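Local coordinates for phosphoprotein (Lettuce necrotic yellows virus, PDB 3T4R), which is the C-terminal domain of a protein that probably serves as a non-catalytic polymerase cofactor, holding the viral polymerase on its nucleoprotein-RNA template, at residues A23-T26 and P27-D31. Numbering follows the deposited sequence.
Sequences AQYT and PLIVD
Tyr25 and Thr26 meet Ile29 and Val30 where helix 27-33 begins. Thr26 is the N-cap. Its carbonyl takes the first turn's bond: Val30 N lies 3.0 Å from Thr26 O, and the N-H···O angle is 172°. Thr26 OG1 also accepts from Ile29 N, 3.4 Å away, but this capping bond is weak and the place of OG1 is uncertain. As modelled, a chi1 of 51° puts OG1 between the backbone N and the carbonyl carbon of Thr26. Pro27 follows as the first helical residue.

The apolar part comes from Tyr25. Its side chain and that of Ile29 cross at about a right angle. Ile29 CG2 approaches the ring obliquely, 4.0 Å from Tyr25 CD1. With chi1 of Ile29 at -57°, CG2 is left opposite the backbone N and faces Tyr25. Val30 CG2 lies near the plane of the ring, at its edge, and packs on Tyr25 CB at 3.7 Å. The far end of the Tyr25 side chain leads away from 27-31.

The cap lies where the loop after helix 19-22 passes into helix 27-33. Helix 4-14 touches this corner: Leu12 meets Tyr25, and Arg5, Lys8 and Glu9 meet Val30.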
loop_
_atom_site.group_PDB
_atom_site.type_symbol
_atom_site.label_atom_id
_atom_site.label_comp_id
_atom_site.label_asym_id
_atom_site.label_seq_id
_atom_site.Cartn_x
_atom_site.Cartn_y
_atom_site.Cartn_z
ATOM N N ALA A 23 -2.070 -6.850 -8.627
ATOM C CA ALA A 23 -3.212 -7.595 -9.096
ATOM C C ALA A 23 -3.379 -8.890 -8.314
ATOM O O ALA A 23 -4.448 -9.496 -8.349
ATOM C CB ALA A 23 -3.103 -7.868 -10.581
ATOM N N GLN A 24 -2.347 -9.304 -7.588
ATOM C CA GLN A 24 -2.470 -10.528 -6.827
ATOM C C GLN A 24 -2.778 -10.289 -5.344
ATOM O O GLN A 24 -3.060 -11.245 -4.659
ATOM C CB GLN A 24 -1.273 -11.491 -7.031
ATOM N N TYR A 25 -2.730 -9.033 -4.869
ATOM C CA TYR A 25 -3.257 -8.687 -3.515
ATOM C C TYR A 25 -4.728 -8.988 -3.413
ATOM O O TYR A 25 -5.476 -8.748 -4.368
ATOM C CB TYR A 25 -3.024 -7.218 -3.169
ATOM C CG TYR A 25 -1.550 -6.829 -3.096
ATOM C CD1 TYR A 25 -0.543 -7.787 -2.922
ATOM C CD2 TYR A 25 -1.160 -5.499 -3.179
ATOM C CE1 TYR A 25 0.805 -7.409 -2.877
ATOM C CE2 TYR A 25 0.194 -5.118 -3.148
ATOM C CZ TYR A 25 1.144 -6.065 -2.978
ATOM O OH TYR A 25 2.439 -5.668 -2.908
ATOM N N THR A 26 -5.166 -9.500 -2.258
ATOM C CA THR A 26 -6.603 -9.696 -2.065
ATOM C C THR A 26 -7.138 -8.346 -1.589
ATOM O O THR A 26 -6.357 -7.564 -1.150
ATOM C CB THR A 26 -6.880 -10.791 -1.079
ATOM O OG1 THR A 26 -6.118 -10.563 0.110
ATOM C CG2 THR A 26 -6.483 -12.132 -1.675
ATOM N N PRO A 27 -8.457 -8.066 -1.689
ATOM C CA PRO A 27 -8.965 -6.803 -1.119
ATOM C C PRO A 27 -8.577 -6.531 0.353
ATOM O O PRO A 27 -8.235 -5.435 0.705
ATOM C CB PRO A 27 -10.467 -6.971 -1.213
ATOM C CG PRO A 27 -10.661 -7.921 -2.355
ATOM C CD PRO A 27 -9.533 -8.873 -2.305
ATOM N N LEU A 28 -8.580 -7.555 1.181
ATOM C CA LEU A 28 -8.199 -7.461 2.601
ATOM C C LEU A 28 -6.723 -7.131 2.756
ATOM O O LEU A 28 -6.359 -6.361 3.610
ATOM C CB LEU A 28 -8.472 -8.786 3.344
ATOM C CG LEU A 28 -9.943 -9.187 3.481
ATOM C CD1 LEU A 28 -10.099 -10.317 4.456
ATOM C CD2 LEU A 28 -10.791 -8.021 3.914
ATOM N N ILE A 29 -5.882 -7.670 1.878
ATOM C CA ILE A 29 -4.462 -7.298 1.887
ATOM C C ILE A 29 -4.277 -5.871 1.419
ATOM O O ILE A 29 -3.520 -5.129 2.051
ATOM C CB ILE A 29 -3.601 -8.302 1.004
ATOM C CG1 ILE A 29 -3.810 -9.710 1.538
ATOM C CG2 ILE A 29 -2.093 -7.870 0.809
ATOM C CD1 ILE A 29 -2.588 -10.524 1.866
ATOM N N VAL A 30 -4.917 -5.455 0.331
ATOM C CA VAL A 30 -4.880 -4.018 -0.042
ATOM C C VAL A 30 -5.236 -3.090 1.169
ATOM O O VAL A 30 -4.514 -2.124 1.502
ATOM C CB VAL A 30 -5.795 -3.695 -1.284
ATOM C CG1 VAL A 30 -5.843 -2.207 -1.528
ATOM C CG2 VAL A 30 -5.284 -4.399 -2.554
ATOM N N ASP A 31 -6.351 -3.392 1.824
ATOM C CA ASP A 31 -6.799 -2.650 2.997
ATOM C C ASP A 31 -5.781 -2.648 4.093
ATOM O O ASP A 31 -5.579 -1.647 4.732
ATOM C CB ASP A 31 -8.122 -3.205 3.565
ATOM C CG ASP A 31 -9.335 -2.885 2.706
ATOM O OD1 ASP A 31 -9.329 -1.947 1.910
ATOM O OD2 ASP A 31 -10.351 -3.524 2.913
#